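PDB 5TD6: FOG-3 protein from Caenorhabditis elegans, which specifies sperm fate in the germline as an RNA-binding multimer, and may act as a transcriptional corepressor like others of the BTG/Tob family. Local coordinates for residues B[1-13]-B[28-40]. The protein carries 2 engineered substitutions. Residues are numbered along the deposited sequence; the frame is centred on the assembly and turned at random. Where two conformers were deposited one is given.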
ATOM      1  N   MET B   1       8.560  11.661   3.218  1.00 34.02           N
ATOM      2  CA  MET B   1       8.034  12.252   1.988  0.54 36.22           C
ATOM      3  C   MET B   1       7.635  11.198   0.957  1.00 32.00           C
ATOM      4  O   MET B   1       6.498  11.135   0.500  1.00 35.36           O
ATOM      5  CB  MET B   1       9.070  13.196   1.376  0.54 36.18           C
ATOM      6  CG  MET B   1       8.713  13.662  -0.008  0.54 45.09           C
ATOM      7  SD  MET B   1       7.164  14.581   0.004  0.54 34.24           S
ATOM      8  CE  MET B   1       6.949  14.765  -1.699  0.54 45.91           C
ATOM      9  N   TYR B   2       8.603  10.372   0.572  1.00 38.25           N
ATOM     10  CA  TYR B   2       8.384   9.446  -0.537  1.00 35.42           C
ATOM     11  C   TYR B   2       7.437   8.316  -0.151  1.00 37.10           C
ATOM     12  O   TYR B   2       6.616   7.872  -0.967  1.00 28.09           O
ATOM     13  CB  TYR B   2       9.733   8.906  -1.034  1.00 37.83           C
ATOM     14  CG  TYR B   2      10.559  10.025  -1.620  1.00 39.39           C
ATOM     15  CD1 TYR B   2      10.276  10.533  -2.880  1.00 40.47           C
ATOM     16  CD2 TYR B   2      11.586  10.611  -0.894  1.00 46.83           C
ATOM     17  CE1 TYR B   2      11.014  11.579  -3.413  1.00 43.44           C
ATOM     18  CE2 TYR B   2      12.326  11.653  -1.419  1.00 50.53           C
ATOM     19  CZ  TYR B   2      12.033  12.131  -2.676  1.00 48.16           C
ATOM     20  OH  TYR B   2      12.769  13.161  -3.193  1.00 53.39           O
ATOM     21  N   THR B   3       7.559   7.862   1.093  1.00 34.06           N
ATOM     22  CA  THR B   3       6.606   6.907   1.677  1.00 30.28           C
ATOM     23  C   THR B   3       5.169   7.415   1.514  1.00 33.30           C
ATOM     24  O   THR B   3       4.296   6.703   0.999  1.00 31.43           O
ATOM     25  CB  THR B   3       6.885   6.694   3.174  1.00 30.46           C
ATOM     26  OG1 THR B   3       8.226   6.231   3.353  1.00 27.15           O
ATOM     27  CG2 THR B   3       5.897   5.700   3.815  1.00 30.75           C
ATOM     28  N   GLU B   4       4.928   8.653   1.951  1.00 34.13           N
ATOM     29  CA  GLU B   4       3.571   9.199   1.925  1.00 29.39           C
ATOM     30  C   GLU B   4       3.052   9.328   0.495  1.00 26.56           C
ATOM     31  O   GLU B   4       1.904   8.983   0.206  1.00 27.38           O
ATOM     32  CB  GLU B   4       3.518  10.556   2.638  1.00 28.32           C
ATOM     33  CG  GLU B   4       3.726  10.494   4.141  1.00 25.41           C
ATOM     34  CD  GLU B   4       5.216  10.539   4.549  1.00 28.16           C
ATOM     35  OE1 GLU B   4       6.123  10.462   3.681  1.00 32.42           O
ATOM     36  OE2 GLU B   4       5.471  10.641   5.756  1.00 28.48           O
ATOM     37  N   VAL B   5       3.900   9.814  -0.406  1.00 28.78           N
ATOM     38  CA  VAL B   5       3.526   9.935  -1.813  1.00 29.60           C
ATOM     39  C   VAL B   5       3.206   8.566  -2.385  1.00 30.14           C
ATOM     40  O   VAL B   5       2.250   8.400  -3.116  1.00 30.20           O
ATOM     41  CB  VAL B   5       4.650  10.575  -2.668  1.00 28.03           C
ATOM     42  CG1 VAL B   5       4.345  10.415  -4.122  1.00 24.62           C
ATOM     43  CG2 VAL B   5       4.835  12.060  -2.312  1.00 32.61           C
ATOM     44  N   ARG B   6       4.019   7.576  -2.042  1.00 29.97           N
ATOM     45  CA  ARG B   6       3.777   6.241  -2.562  1.00 31.15           C
ATOM     46  C   ARG B   6       2.446   5.705  -2.055  1.00 25.22           C
ATOM     47  O   ARG B   6       1.713   5.068  -2.816  1.00 28.79           O
ATOM     48  CB  ARG B   6       4.901   5.271  -2.176  1.00 31.05           C
ATOM     49  CG  ARG B   6       4.678   3.859  -2.722  1.00 31.12           C
ATOM     50  CD  ARG B   6       5.760   2.893  -2.242  1.00 34.71           C
ATOM     51  NE  ARG B   6       5.686   2.670  -0.802  1.00 36.26           N
ATOM     52  CZ  ARG B   6       6.645   3.006   0.059  1.00 46.41           C
ATOM     53  NH1 ARG B   6       7.760   3.589  -0.371  1.00 44.52           N
ATOM     54  NH2 ARG B   6       6.491   2.761   1.354  1.00 48.00           N
ATOM     55  N   GLU B   7       2.138   5.945  -0.774  1.00 22.61           N
ATOM     56  CA  GLU B   7       0.857   5.491  -0.234  1.00 25.14           C
ATOM     57  C   GLU B   7      -0.321   6.207  -0.920  1.00 29.12           C
ATOM     58  O   GLU B   7      -1.356   5.586  -1.180  1.00 32.20           O
ATOM     59  CB  GLU B   7       0.797   5.697   1.278  1.00 24.52           C
ATOM     60  CG  GLU B   7       1.738   4.757   2.075  1.00 24.78           C
ATOM     61  CD  GLU B   7       1.443   3.307   1.814  1.00 33.08           C
ATOM     62  OE1 GLU B   7       0.251   2.950   1.756  1.00 29.96           O
ATOM     63  OE2 GLU B   7       2.397   2.523   1.652  1.00 37.05           O
ATOM     64  N   LEU B   8      -0.167   7.500  -1.194  1.00 30.82           N
ATOM     65  CA  LEU B   8      -1.212   8.269  -1.896  1.00 24.45           C
ATOM     66  C   LEU B   8      -1.404   7.719  -3.308  1.00 30.98           C
ATOM     67  O   LEU B   8      -2.540   7.474  -3.760  1.00 31.26           O
ATOM     68  CB  LEU B   8      -0.860   9.757  -1.961  1.00 30.97           C
ATOM     69  CG  LEU B   8      -2.036  10.754  -2.028  1.00 38.82           C
ATOM     70  CD1 LEU B   8      -1.609  12.213  -1.856  1.00 40.71           C
ATOM     71  CD2 LEU B   8      -2.826  10.615  -3.279  1.00 39.94           C
ATOM     72  N   VAL B   9      -0.292   7.538  -4.011  1.00 28.59           N
ATOM     73  CA  VAL B   9      -0.352   7.038  -5.388  1.00 28.30           C
ATOM     74  C   VAL B   9      -0.995   5.662  -5.439  1.00 29.56           C
ATOM     75  O   VAL B   9      -1.807   5.364  -6.324  1.00 33.00           O
ATOM     76  CB  VAL B   9       1.045   6.956  -6.023  1.00 31.62           C
ATOM     77  CG1 VAL B   9       0.979   6.206  -7.345  1.00 22.76           C
ATOM     78  CG2 VAL B   9       1.610   8.361  -6.226  1.00 31.43           C
ATOM     79  N   ASN B  10      -0.652   4.824  -4.475  1.00 26.33           N
ATOM     80  CA  ASN B  10      -1.176   3.463  -4.497  1.00 29.27           C
ATOM     81  C   ASN B  10      -2.658   3.452  -4.124  1.00 29.18           C
ATOM     82  O   ASN B  10      -3.435   2.666  -4.668  1.00 28.32           O
ATOM     83  CB  ASN B  10      -0.339   2.557  -3.599  1.00 29.07           C
ATOM     84  CG  ASN B  10       0.977   2.199  -4.251  1.00 33.08           C
ATOM     85  OD1 ASN B  10       1.187   2.552  -5.396  1.00 37.01           O
ATOM     86  ND2 ASN B  10       1.845   1.493  -3.549  1.00 28.59           N
ATOM     87  N   PHE B  11      -3.056   4.353  -3.234  1.00 31.10           N
ATOM     88  CA  PHE B  11      -4.477   4.535  -2.940  1.00 26.02           C
ATOM     89  C   PHE B  11      -5.288   4.841  -4.203  1.00 29.10           C
ATOM     90  O   PHE B  11      -6.333   4.234  -4.451  1.00 34.01           O
ATOM     91  CB  PHE B  11      -4.677   5.666  -1.924  1.00 20.10           C
ATOM     92  CG  PHE B  11      -6.132   5.905  -1.566  1.00 25.61           C
ATOM     93  CD1 PHE B  11      -6.762   5.134  -0.603  1.00 25.74           C
ATOM     94  CD2 PHE B  11      -6.867   6.887  -2.209  1.00 30.40           C
ATOM     95  CE1 PHE B  11      -8.076   5.351  -0.263  1.00 29.48           C
ATOM     96  CE2 PHE B  11      -8.195   7.105  -1.871  1.00 30.44           C
ATOM     97  CZ  PHE B  11      -8.799   6.330  -0.908  1.00 34.72           C
ATOM     98  N   VAL B  12      -4.805   5.787  -4.993  1.00 27.76           N
ATOM     99  CA  VAL B  12      -5.479   6.162  -6.228  1.00 34.73           C
ATOM    100  C   VAL B  12      -5.478   5.016  -7.251  1.00 32.96           C
ATOM    101  O   VAL B  12      -6.500   4.737  -7.884  1.00 32.61           O
ATOM    102  CB  VAL B  12      -4.827   7.414  -6.854  1.00 37.07           C
ATOM    103  CG1 VAL B  12      -5.495   7.759  -8.195  1.00 31.64           C
ATOM    104  CG2 VAL B  12      -4.922   8.596  -5.888  1.00 35.95           C
ATOM    105  N   CYS B  13      -4.334   4.360  -7.412  1.00 28.95           N
ATOM    106  CA  CYS B  13      -4.201   3.261  -8.362  1.00 30.03           C
ATOM    107  C   CYS B  13      -5.042   2.039  -8.004  1.00 34.95           C
ATOM    108  O   CYS B  13      -5.376   1.256  -8.892  1.00 33.32           O
ATOM    109  CB  CYS B  13      -2.737   2.856  -8.503  1.00 30.99           C
ATOM    110  SG  CYS B  13      -1.790   4.115  -9.399  1.00 35.17           S
ATOM    111  N   PHE B  28       1.188   5.975 -15.061  1.00 48.43           N
ATOM    112  CA  PHE B  28       0.338   6.944 -14.401  1.00 42.81           C
ATOM    113  C   PHE B  28       0.782   7.169 -12.954  1.00 41.65           C
ATOM    114  O   PHE B  28       0.861   8.305 -12.488  1.00 39.98           O
ATOM    115  CB  PHE B  28      -1.108   6.483 -14.444  1.00 41.93           C
ATOM    116  CG  PHE B  28      -2.015   7.266 -13.556  1.00 37.13           C
ATOM    117  CD1 PHE B  28      -2.573   8.464 -13.987  1.00 36.41           C
ATOM    118  CD2 PHE B  28      -2.310   6.808 -12.278  1.00 34.58           C
ATOM    119  CE1 PHE B  28      -3.434   9.185 -13.163  1.00 41.34           C
ATOM    120  CE2 PHE B  28      -3.162   7.527 -11.442  1.00 37.54           C
ATOM    121  CZ  PHE B  28      -3.722   8.718 -11.879  1.00 37.35           C
ATOM    122  N   GLY B  29       1.077   6.086 -12.245  1.00 39.26           N
ATOM    123  CA  GLY B  29       1.450   6.206 -10.849  1.00 34.35           C
ATOM    124  C   GLY B  29       2.794   6.897 -10.691  1.00 43.63           C
ATOM    125  O   GLY B  29       3.020   7.664  -9.748  1.00 38.63           O
ATOM    126  N   ALA B  30       3.701   6.622 -11.620  1.00 44.62           N
ATOM    127  CA  ALA B  30       5.022   7.238 -11.575  1.00 49.61           C
ATOM    128  C   ALA B  30       4.903   8.741 -11.802  1.00 41.26           C
ATOM    129  O   ALA B  30       5.491   9.534 -11.074  1.00 43.45           O
ATOM    130  CB  ALA B  30       5.938   6.612 -12.602  1.00 51.80           C
ATOM    131  N   GLU B  31       4.112   9.123 -12.798  1.00 39.15           N
ATOM    132  CA  GLU B  31       3.885  10.533 -13.107  1.00 45.51           C
ATOM    133  C   GLU B  31       3.180  11.281 -11.979  1.00 49.99           C
ATOM    134  O   GLU B  31       3.539  12.412 -11.646  1.00 42.89           O
ATOM    135  CB  GLU B  31       3.075  10.669 -14.390  1.00 45.89           C
ATOM    136  CG  GLU B  31       3.893  10.420 -15.626  1.00 57.67           C
ATOM    137  CD  GLU B  31       5.020  11.430 -15.766  1.00 65.85           C
ATOM    138  OE1 GLU B  31       4.747  12.648 -15.696  1.00 66.91           O
ATOM    139  OE2 GLU B  31       6.178  11.002 -15.926  1.00 67.59           O
ATOM    140  N   LEU B  32       2.166  10.651 -11.399  1.00 43.96           N
ATOM    141  CA  LEU B  32       1.450  11.262 -10.291  1.00 41.30           C
ATOM    142  C   LEU B  32       2.394  11.453  -9.108  1.00 35.94           C
ATOM    143  O   LEU B  32       2.368  12.483  -8.426  1.00 39.17           O
ATOM    144  CB  LEU B  32       0.253  10.402  -9.893  1.00 37.21           C
ATOM    145  CG  LEU B  32      -0.563  10.910  -8.714  1.00 38.07           C
ATOM    146  CD1 LEU B  32      -1.184  12.256  -9.063  1.00 39.77           C
ATOM    147  CD2 LEU B  32      -1.638   9.894  -8.383  1.00 35.88           C
ATOM    148  N   GLY B  33       3.239  10.454  -8.884  1.00 37.09           N
ATOM    149  CA  GLY B  33       4.181  10.480  -7.795  1.00 32.22           C
ATOM    150  C   GLY B  33       5.129  11.651  -7.961  1.00 37.87           C
ATOM    151  O   GLY B  33       5.395  12.388  -7.020  1.00 42.47           O
ATOM    152  N   ASN B  34       5.636  11.833  -9.173  1.00 40.71           N
ATOM    153  CA  ASN B  34       6.533  12.951  -9.431  1.00 48.55           C
ATOM    154  C   ASN B  34       5.851  14.301  -9.206  1.00 50.04           C
ATOM    155  O   ASN B  34       6.416  15.159  -8.532  1.00 44.96           O
ATOM    156  CB  ASN B  34       7.100  12.866 -10.849  1.00 58.36           C
ATOM    157  CG  ASN B  34       7.980  11.644 -11.044  1.00 61.67           C
ATOM    158  OD1 ASN B  34       8.456  11.049 -10.071  1.00 59.82           O
ATOM    159  ND2 ASN B  34       8.198  11.258 -12.301  1.00 60.79           N
ATOM    160  N   TYR B  35       4.645  14.486  -9.750  1.00 43.95           N
ATOM    161  CA  TYR B  35       3.901  15.725  -9.521  1.00 45.09           C
ATOM    162  C   TYR B  35       3.737  15.992  -8.037  1.00 43.85           C
ATOM    163  O   TYR B  35       3.877  17.122  -7.577  1.00 43.53           O
ATOM    164  CB  TYR B  35       2.505  15.704 -10.163  1.00 43.13           C
ATOM    165  CG  TYR B  35       1.593  16.814  -9.634  1.00 47.28           C
ATOM    166  CD1 TYR B  35       1.585  18.079 -10.223  1.00 53.33           C
ATOM    167  CD2 TYR B  35       0.748  16.601  -8.540  1.00 49.51           C
ATOM    168  CE1 TYR B  35       0.769  19.095  -9.745  1.00 55.09           C
ATOM    169  CE2 TYR B  35      -0.067  17.617  -8.046  1.00 57.55           C
ATOM    170  CZ  TYR B  35      -0.057  18.860  -8.659  1.00 60.46           C
ATOM    171  OH  TYR B  35      -0.871  19.865  -8.179  1.00 64.14           O
ATOM    172  N   LEU B  36       3.394  14.950  -7.298  1.00 34.51           N
ATOM    173  CA  LEU B  36       3.087  15.115  -5.884  1.00 39.42           C
ATOM    174  C   LEU B  36       4.329  15.519  -5.108  1.00 37.35           C
ATOM    175  O   LEU B  36       4.257  16.346  -4.192  1.00 38.55           O
ATOM    176  CB  LEU B  36       2.503  13.828  -5.297  1.00 30.83           C
ATOM    177  CG  LEU B  36       1.078  13.492  -5.740  1.00 38.83           C
ATOM    178  CD1 LEU B  36       0.610  12.215  -5.068  1.00 27.43           C
ATOM    179  CD2 LEU B  36       0.094  14.659  -5.465  1.00 31.82           C
ATOM    180  N   VAL B  37       5.459  14.917  -5.462  1.00 39.59           N
ATOM    181  CA  VAL B  37       6.706  15.261  -4.811  1.00 40.08           C
ATOM    182  C   VAL B  37       6.992  16.748  -5.011  1.00 46.81           C
ATOM    183  O   VAL B  37       7.289  17.471  -4.056  1.00 46.87           O
ATOM    184  CB  VAL B  37       7.888  14.395  -5.303  1.00 44.04           C
ATOM    185  CG1 VAL B  37       9.213  14.975  -4.809  1.00 40.33           C
ATOM    186  CG2 VAL B  37       7.743  12.982  -4.783  1.00 41.10           C
ATOM    187  N   SER B  38       6.846  17.217  -6.240  1.00 46.47           N
ATOM    188  CA  SER B  38       7.026  18.634  -6.525  1.00 45.68           C
ATOM    189  C   SER B  38       6.050  19.511  -5.730  1.00 48.17           C
ATOM    190  O   SER B  38       6.442  20.506  -5.136  1.00 58.13           O
ATOM    191  CB  SER B  38       6.864  18.879  -8.023  1.00 48.82           C
ATOM    192  OG  SER B  38       6.364  20.182  -8.273  1.00 60.51           O
ATOM    193  N   HIS B  39       4.784  19.108  -5.710  1.00 50.54           N
ATOM    194  CA  HIS B  39       3.689  19.842  -5.078  1.00 52.14           C
ATOM    195  C   HIS B  39       3.830  19.887  -3.553  1.00 55.72           C
ATOM    196  O   HIS B  39       3.414  20.857  -2.914  1.00 57.17           O
ATOM    197  CB  HIS B  39       2.355  19.186  -5.492  1.00 60.44           C
ATOM    198  CG  HIS B  39       1.119  19.903  -5.023  1.00 69.14           C
ATOM    199  ND1 HIS B  39       0.842  21.216  -5.346  1.00 71.31           N
ATOM    200  CD2 HIS B  39       0.052  19.461  -4.311  1.00 66.24           C
ATOM    201  CE1 HIS B  39      -0.322  21.561  -4.821  1.00 69.49           C
ATOM    202  NE2 HIS B  39      -0.823  20.513  -4.191  1.00 67.37           N
ATOM    203  N   PHE B  40       4.426  18.840  -2.979  1.00 43.73           N
ATOM    204  CA  PHE B  40       4.548  18.700  -1.521  1.00 39.73           C
ATOM    205  C   PHE B  40       5.834  19.302  -0.933  1.00 44.73           C
ATOM    206  O   PHE B  40       5.875  19.656   0.249  1.00 41.31           O
ATOM    207  CB  PHE B  40       4.499  17.215  -1.118  1.00 34.75           C
ATOM    208  CG  PHE B  40       3.162  16.540  -1.370  1.00 33.51           C
ATOM    209  CD1 PHE B  40       2.052  17.269  -1.754  1.00 33.82           C
ATOM    210  CD2 PHE B  40       3.038  15.168  -1.222  1.00 37.10           C
ATOM    211  CE1 PHE B  40       0.831  16.645  -1.969  1.00 36.27           C
ATOM    212  CE2 PHE B  40       1.831  14.536  -1.440  1.00 34.82           C
ATOM    213  CZ  PHE B  40       0.724  15.275  -1.809  1.00 35.50           C
TER
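V9 and V5 rest directly on bare backbone at G29 and G33, two glycines one turn apart that bring helix 28-40 against helix 2-13 with only 5.8 Å between the CA atoms of V9 and G29. The segment axes approach to 9.4 Å and run in opposite senses but steeply inclined, with 137° between their N-to-C directions. V9 is a knob in the hole formed by G29, L32, G33 and L36: its CG1, anti to the backbone N (chi1 170°), lies 3.5 Å from G29 O, while CG2 reaches G33 CA at 3.7 Å. One turn earlier, V5 repeats the fit among G33, L36, V37 and F40, with CG1 over the G33 backbone; its CG2 touches V37 CG2 and comes obliquely to the F40 ring, 3.8 Å from CD2 of F40. L8 meets the same ring further along its rim, CD1 at the edge 3.8 Å from F40 CZ, and also touches L36 CD1. At the far end the C13 sulfur lies in the plane of the F28 ring, SG 4.0 Å from CD2 of F28, a sulfur-aromatic contact at the edge; V12 CG1 meets the next atom of that edge, CE2 of F28. Within this BTG-family domain, L8 and F40 continue onto strand 89-93, V12, F28 and L32 meet helix 65-71, and Y2, besides touching V37, packs on V124 of the second subunit.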